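PDB 5O4N: HcgC from Methanococcus maripaludis S2, which probably methylates a pyridinol precursor using S-adenosylmethionine during biosynthesis of the iron-guanylylpyridinol cofactor of [Fe]-hydrogenase. Local coordinates for residues D20-V25 / T179-I184; K137-K142 / S169-T174. All blocks are in the same frame, centred on the assembly; numbering follows the deposited sequence.

Contact 1 packs helix 18-37 against helix 177-193, and contact 2 ties the loop after strand 130-134 to the loop after strand 159-167; their centres lie about 15 Å apart. Along the chain the order is 20-25, 137-142, 169-174, 179-184, so both segments of contact 2 fall between those of contact 1. Residues 169-174 run almost directly into helix 177-193, and Thr-174 OG1 meets Thr-179 OG1 at 2.8 Å, probably in a hydrogen bond. Ser-172 OG likewise probably bonds Asp-183 OD2. Both contacts touch the bound pyridinol and the second subunit, so helix packing, loop pairing and subunit interface converge on the pyridinol site.

Contact 1 of 2, residues D20-V25 / T179-I184; sequences DIVSDV and TLVVDI. With 9KH (6-carboxy methyl-4-hydroxy-2-pyridinol), chain F.
Carboxylate oxygen O14 of the bound pyridinol is gripped twice by Thr-179: the backbone N donates to it over 3.0 Å in a somewhat bent bond, and the hydroxyl OG1 donates to it over 3.0 Å. Thr-179 belongs to the first turn of helix 177-193 in this Rossmann-like methyltransferase fold, where amide N-H groups have no carbonyl partner within the helix, and the positive end of the helix dipole probably favours the carboxylate. The hydroxyl stands beside the backbone N (chi1 -64°), which lets a single threonine offer both donors to one oxygen. Tyr-200 of the second subunit also packs on Thr-179.

Behind this binding turn the helix rests on helix 18-37. The two axes come within 9.6 Å and make an angle of 128° between their N-to-C directions, and the surface they bury is wholly aliphatic. Ile-21 sits at the centre, with its methyl CG2 pressed against Ile-184 CD1 at 3.7 Å and against Val-181 CG2 at 3.9 Å. CG2 is the branch anti to the backbone N, CG1 lying beside that N (chi1 -53°), which points the methyl at helix 177-193; an isoleucine thus serves two neighbours with one short arm. Its partner Val-181 also touches Val-22, CG2 to CG2 at 3.8 Å, so the compact valine branches fill the space where the helices are near. Ile-250 of helix 239-251 lies against both Ile-21 and Ile-184 and extends the apolar cluster to a third helix.

Val-25 divides its two methyls. It also packs on Thr-177, and Val-22 on Leu-52, both residues that bind S-adenosyl-L-homocysteine, which places this interface beside that ligand's site. CG2 of Val-25 lies 4.2 Å from Ile-184 CD1, and its CG1 meets Leu-180 CD1 at 3.9 Å.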
loop_
_atom_site.group_PDB
_atom_site.type_symbol
_atom_site.label_atom_id
_atom_site.label_comp_id
_atom_site.label_asym_id
_atom_site.label_seq_id
_atom_site.Cartn_x
_atom_site.Cartn_y
_atom_site.Cartn_z
ATOM N N ASP A 20 3.976 -19.827 -16.032
ATOM C CA ASP A 20 5.105 -20.113 -15.146
ATOM C C ASP A 20 4.723 -19.875 -13.671
ATOM O O ASP A 20 5.163 -20.620 -12.783
ATOM C CB ASP A 20 6.345 -19.264 -15.501
ATOM C CG ASP A 20 6.824 -19.382 -16.942
ATOM O OD1 ASP A 20 6.737 -20.500 -17.508
ATOM O OD2 ASP A 20 7.302 -18.355 -17.500
ATOM N N ILE A 21 3.885 -18.837 -13.412
ATOM C CA ILE A 21 3.447 -18.531 -12.055
ATOM C C ILE A 21 2.466 -19.637 -11.640
ATOM O O ILE A 21 2.565 -20.161 -10.526
ATOM C CB ILE A 21 2.863 -17.091 -11.920
ATOM C CG1 ILE A 21 3.875 -16.048 -12.466
ATOM C CG2 ILE A 21 2.537 -16.792 -10.448
ATOM C CD1 ILE A 21 3.427 -14.648 -12.576
ATOM N N VAL A 22 1.544 -19.999 -12.535
ATOM C CA VAL A 22 0.552 -21.058 -12.277
ATOM C C VAL A 22 1.293 -22.366 -11.951
ATOM O O VAL A 22 0.972 -23.019 -10.959
ATOM C CB VAL A 22 -0.442 -21.255 -13.456
ATOM C CG1 VAL A 22 -1.325 -22.497 -13.250
ATOM C CG2 VAL A 22 -1.325 -20.027 -13.657
ATOM N N SER A 23 2.274 -22.736 -12.780
ATOM C CA SER A 23 3.059 -23.959 -12.581
ATOM C C SER A 23 3.734 -24.018 -11.216
ATOM O O SER A 23 3.696 -25.054 -10.557
ATOM C CB SER A 23 4.111 -24.110 -13.668
ATOM O OG SER A 23 3.451 -24.387 -14.875
ATOM N N ASP A 24 4.351 -22.900 -10.810
ATOM C CA ASP A 24 5.040 -22.817 -9.517
ATOM C C ASP A 24 4.068 -23.037 -8.352
ATOM O O ASP A 24 4.378 -23.791 -7.425
ATOM C CB ASP A 24 5.723 -21.454 -9.344
ATOM C CG ASP A 24 7.117 -21.560 -8.849
ATOM O OD1 ASP A 24 7.326 -21.311 -7.638
ATOM O OD2 ASP A 24 7.983 -21.989 -9.623
ATOM N N VAL A 25 2.902 -22.382 -8.401
ATOM C CA VAL A 25 1.890 -22.543 -7.335
ATOM C C VAL A 25 1.357 -23.986 -7.283
ATOM O O VAL A 25 1.313 -24.565 -6.193
ATOM C CB VAL A 25 0.770 -21.487 -7.454
ATOM C CG1 VAL A 25 -0.406 -21.796 -6.555
ATOM C CG2 VAL A 25 1.326 -20.107 -7.145
ATOM N N THR A 179 -6.311 -17.012 -7.458
ATOM C CA THR A 179 -6.225 -15.869 -6.519
ATOM C C THR A 179 -4.776 -15.524 -6.259
ATOM O O THR A 179 -4.377 -14.365 -6.355
ATOM C CB THR A 179 -6.925 -16.140 -5.162
ATOM O OG1 THR A 179 -8.315 -16.330 -5.356
ATOM C CG2 THR A 179 -6.749 -15.000 -4.168
ATOM N N LEU A 180 -4.002 -16.531 -5.932
ATOM C CA LEU A 180 -2.575 -16.337 -5.654
ATOM C C LEU A 180 -1.797 -15.778 -6.839
ATOM O O LEU A 180 -0.982 -14.893 -6.637
ATOM C CB LEU A 180 -1.969 -17.614 -5.175
ATOM C CG LEU A 180 -2.547 -18.207 -3.885
ATOM C CD1 LEU A 180 -2.106 -19.637 -3.731
ATOM C CD2 LEU A 180 -2.153 -17.440 -2.686
ATOM N N VAL A 181 -2.053 -16.290 -8.066
ATOM C CA VAL A 181 -1.394 -15.837 -9.288
ATOM C C VAL A 181 -1.682 -14.367 -9.510
ATOM O O VAL A 181 -0.765 -13.597 -9.777
ATOM C CB VAL A 181 -1.760 -16.721 -10.520
ATOM C CG1 VAL A 181 -1.312 -16.075 -11.832
ATOM C CG2 VAL A 181 -1.136 -18.102 -10.380
ATOM N N VAL A 182 -2.941 -13.993 -9.394
ATOM C CA VAL A 182 -3.398 -12.610 -9.553
ATOM C C VAL A 182 -2.731 -11.720 -8.499
ATOM O O VAL A 182 -2.220 -10.659 -8.825
ATOM C CB VAL A 182 -4.954 -12.522 -9.460
ATOM C CG1 VAL A 182 -5.435 -11.079 -9.308
ATOM C CG2 VAL A 182 -5.612 -13.172 -10.659
ATOM N N ASP A 183 -2.727 -12.161 -7.243
ATOM C CA ASP A 183 -2.116 -11.370 -6.149
ATOM C C ASP A 183 -0.607 -11.181 -6.342
ATOM O O ASP A 183 -0.112 -10.074 -6.128
ATOM C CB ASP A 183 -2.493 -11.960 -4.800
ATOM C CG ASP A 183 -3.992 -11.721 -4.495
ATOM O OD1 ASP A 183 -4.637 -10.898 -5.217
ATOM O OD2 ASP A 183 -4.499 -12.304 -3.507
ATOM N N ILE A 184 0.107 -12.236 -6.801
ATOM C CA ILE A 184 1.551 -12.191 -7.082
ATOM C C ILE A 184 1.812 -11.114 -8.136
ATOM O O ILE A 184 2.716 -10.292 -7.959
ATOM C CB ILE A 184 2.082 -13.573 -7.600
ATOM C CG1 ILE A 184 2.200 -14.568 -6.447
ATOM C CG2 ILE A 184 3.412 -13.456 -8.365
ATOM C CD1 ILE A 184 2.160 -16.010 -6.873
HETATM C C2 9KH F . -12.633 -21.657 -4.536
HETATM C C3 9KH F . -11.613 -20.714 -4.724
HETATM C C4 9KH F . -11.812 -19.740 -5.710
HETATM C C6 9KH F . -13.930 -20.633 -6.259
HETATM O O1 9KH F . -12.515 -22.634 -3.598
HETATM N N5 9KH F . -12.945 -19.730 -6.451
HETATM C C7 9KH F . -13.790 -21.625 -5.304
HETATM O O8 9KH F . -15.048 -20.579 -7.030
HETATM C C9 9KH F . -10.351 -20.774 -3.873
HETATM C C10 9KH F . -10.803 -18.682 -6.030
HETATM C C12 9KH F . -9.809 -19.270 -7.028
HETATM O O13 9KH F . -10.145 -20.204 -7.820
HETATM O O14 9KH F . -8.678 -18.761 -6.989
#

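Contact 2 of 2, residues K137-K142 / S169-T174; sequences KGNHDK and SKFSKT. With 9KH (6-carboxy methyl-4-hydroxy-2-pyridinol), chain F; DMS (dimethyl sulfoxide), chain R.
This is a loop-to-loop contact held by backbone and side-chain hydrogen bonds and one salt bridge, between the segments 137-142 and 169-174 that follow the neighbouring parallel strands 130-134 and 159-167. Asn-139 docks on Ser-172 through two bonds. Its backbone N gives a short, nearly straight bond of 2.7 Å to Ser-172 O, and its side-chain OD1 accepts from Ser-172 N at 2.9 Å, the donor tilted 19° from the amide plane. With CG beside the backbone N (chi1 -57°), the carboxamide reaches back to the very residue its own N-H has bound. Replacing it by an alanine removes the carboxamide, and Ser-172 N would probably lose its side-chain acceptor and water 2 its ND2 donor.

Gly-138 lies just before, its N bonded to Lys-173 O, and its CA is 3.6 Å from Ser-172 O; any CB would collide with the facing backbone. Both loops leave the C-terminal ends of their strands, the edge where Rossmann-like folds place their active sites, and Thr-174 packs on the pyridinol, OG1 3.5 Å from methyl C9, while that hydroxyl is hydrogen-bonded to Thr-179 OG1. Water 1 reinforces the pairing, accepting from Gly-138 N and donating to Asn-139 O and Lys-173 O.

Phe-171 presents its rim, with His-140 O near the ring plane at the edge, 3.6 Å from CZ. Lys-173 bends at its second and fourth torsions, which brings NZ above the carboxylate plane of Asp-141 in a salt bridge of 2.9 Å to OD2. NZ also lies within hydrogen-bonding reach of the main-chain oxygens of Asn-193, Leu-195 and Val-198 of the second subunit; four acceptors share its three protons, a setting that suits a lysine. Asp-141 is also the N-cap residue of helix 142-147, its OD1 accepting from Ile-144 N.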
loop_
_atom_site.group_PDB
_atom_site.type_symbol
_atom_site.label_atom_id
_atom_site.label_comp_id
_atom_site.label_asym_id
_atom_site.label_seq_id
_atom_site.Cartn_x
_atom_site.Cartn_y
_atom_site.Cartn_z
ATOM N N LYS A 137 -9.776 -20.913 2.319
ATOM C CA LYS A 137 -9.532 -19.664 3.024
ATOM C C LYS A 137 -8.081 -19.236 2.970
ATOM O O LYS A 137 -7.183 -20.069 3.087
ATOM C CB LYS A 137 -9.949 -19.769 4.497
ATOM C CG LYS A 137 -11.442 -20.056 4.710
ATOM C CD LYS A 137 -11.889 -19.855 6.162
ATOM C CE LYS A 137 -11.132 -20.667 7.204
ATOM N NZ LYS A 137 -11.207 -22.144 6.971
ATOM N N GLY A 138 -7.871 -17.934 2.788
ATOM C CA GLY A 138 -6.563 -17.325 2.760
ATOM C C GLY A 138 -6.518 -16.561 4.072
ATOM O O GLY A 138 -6.745 -17.136 5.150
ATOM N N ASN A 139 -6.265 -15.272 4.000
ATOM C CA ASN A 139 -6.210 -14.451 5.188
ATOM C C ASN A 139 -7.663 -14.102 5.613
ATOM O O ASN A 139 -8.624 -14.359 4.871
ATOM C CB ASN A 139 -5.252 -13.293 4.999
ATOM C CG ASN A 139 -3.847 -13.765 4.631
ATOM O OD1 ASN A 139 -3.292 -13.303 3.661
ATOM N ND2 ASN A 139 -3.236 -14.741 5.354
ATOM N N HIS A 140 -7.833 -13.565 6.810
ATOM C CA HIS A 140 -9.169 -13.284 7.338
ATOM C C HIS A 140 -10.094 -12.325 6.590
ATOM O O HIS A 140 -9.772 -11.176 6.293
ATOM C CB HIS A 140 -9.140 -12.827 8.782
ATOM C CG HIS A 140 -10.477 -13.005 9.447
ATOM N ND1 HIS A 140 -11.033 -14.256 9.619
ATOM C CD2 HIS A 140 -11.330 -12.080 9.929
ATOM C CE1 HIS A 140 -12.195 -14.054 10.207
ATOM N NE2 HIS A 140 -12.418 -12.759 10.398
ATOM N N ASP A 141 -11.286 -12.860 6.330
ATOM C CA ASP A 141 -12.420 -12.206 5.669
ATOM C C ASP A 141 -13.696 -12.885 6.215
ATOM O O ASP A 141 -13.869 -14.096 6.068
ATOM C CB ASP A 141 -12.322 -12.386 4.151
ATOM C CG ASP A 141 -13.433 -11.702 3.381
ATOM O OD1 ASP A 141 -14.505 -12.333 3.193
ATOM O OD2 ASP A 141 -13.234 -10.541 2.955
ATOM N N LYS A 142 -14.575 -12.123 6.830
ATOM C CA LYS A 142 -15.827 -12.641 7.405
ATOM C C LYS A 142 -16.745 -13.366 6.402
ATOM O O LYS A 142 -17.233 -14.447 6.716
ATOM C CB LYS A 142 -16.595 -11.519 8.112
ATOM C CG LYS A 142 -15.927 -11.055 9.401
ATOM C CD LYS A 142 -16.668 -9.844 9.975
ATOM C CE LYS A 142 -16.073 -9.271 11.239
ATOM N NZ LYS A 142 -15.187 -8.099 10.983
ATOM N N SER A 169 4.015 -12.800 4.557
ATOM C CA SER A 169 4.014 -11.344 4.703
ATOM C C SER A 169 3.103 -10.577 3.752
ATOM O O SER A 169 3.213 -9.361 3.700
ATOM C CB SER A 169 5.438 -10.795 4.603
ATOM O OG SER A 169 6.260 -11.463 5.547
ATOM N N LYS A 170 2.196 -11.255 3.009
ATOM C CA LYS A 170 1.290 -10.578 2.078
ATOM C C LYS A 170 -0.132 -11.066 2.291
ATOM O O LYS A 170 -0.361 -12.203 2.725
ATOM C CB LYS A 170 1.740 -10.829 0.632
ATOM C CG LYS A 170 3.109 -10.263 0.261
ATOM C CD LYS A 170 3.091 -8.756 0.248
ATOM C CE LYS A 170 4.288 -8.142 -0.423
ATOM N NZ LYS A 170 4.164 -6.660 -0.529
ATOM N N PHE A 171 -1.084 -10.210 1.997
ATOM C CA PHE A 171 -2.490 -10.544 2.156
ATOM C C PHE A 171 -3.102 -11.139 0.872
ATOM O O PHE A 171 -2.900 -10.600 -0.217
ATOM C CB PHE A 171 -3.291 -9.297 2.614
ATOM C CG PHE A 171 -4.696 -9.635 3.036
ATOM C CD1 PHE A 171 -5.714 -9.739 2.094
ATOM C CD2 PHE A 171 -4.998 -9.889 4.367
ATOM C CE1 PHE A 171 -7.004 -10.086 2.475
ATOM C CE2 PHE A 171 -6.300 -10.228 4.751
ATOM C CZ PHE A 171 -7.291 -10.339 3.799
ATOM N N SER A 172 -3.857 -12.243 1.009
ATOM C CA SER A 172 -4.579 -12.927 -0.086
ATOM C C SER A 172 -5.873 -13.416 0.516
ATOM O O SER A 172 -5.864 -13.967 1.613
ATOM C CB SER A 172 -3.801 -14.088 -0.694
ATOM O OG SER A 172 -2.786 -13.601 -1.546
ATOM N N LYS A 173 -6.964 -13.233 -0.187
ATOM C CA LYS A 173 -8.290 -13.636 0.295
ATOM C C LYS A 173 -8.543 -15.116 0.286
ATOM O O LYS A 173 -9.348 -15.570 1.066
ATOM C CB LYS A 173 -9.366 -12.916 -0.515
ATOM C CG LYS A 173 -9.427 -11.439 -0.220
ATOM C CD LYS A 173 -10.180 -11.204 1.117
ATOM C CE LYS A 173 -10.579 -9.789 1.343
ATOM N NZ LYS A 173 -11.835 -9.481 0.637
ATOM N N THR A 174 -7.865 -15.880 -0.593
ATOM C CA THR A 174 -8.037 -17.312 -0.692
ATOM C C THR A 174 -6.701 -17.962 -0.988
ATOM O O THR A 174 -5.713 -17.298 -1.285
ATOM C CB THR A 174 -9.090 -17.728 -1.787
ATOM O OG1 THR A 174 -8.457 -17.886 -3.069
ATOM C CG2 THR A 174 -10.319 -16.801 -1.875
HETATM C C2 9KH F . -12.633 -21.657 -4.536
HETATM C C3 9KH F . -11.613 -20.714 -4.724
HETATM C C4 9KH F . -11.812 -19.740 -5.710
HETATM C C6 9KH F . -13.930 -20.633 -6.259
HETATM O O1 9KH F . -12.515 -22.634 -3.598
HETATM N N5 9KH F . -12.945 -19.730 -6.451
HETATM C C7 9KH F . -13.790 -21.625 -5.304
HETATM O O8 9KH F . -15.048 -20.579 -7.030
HETATM C C9 9KH F . -10.351 -20.774 -3.873
HETATM C C10 9KH F . -10.803 -18.682 -6.030
HETATM C C12 9KH F . -9.809 -19.270 -7.028
HETATM O O13 9KH F . -10.145 -20.204 -7.820
HETATM O O14 9KH F . -8.678 -18.761 -6.989
HETATM S S DMS R . -4.846 -17.105 8.391
HETATM O O DMS R . -4.017 -15.948 8.268
HETATM C C1 DMS R . -4.324 -17.991 9.803
HETATM C C2 DMS R . -6.419 -16.456 8.891
HETATM O O HOH W 1 -10.270 -16.016 3.512
HETATM O O HOH W 2 -0.677 -14.296 4.479
#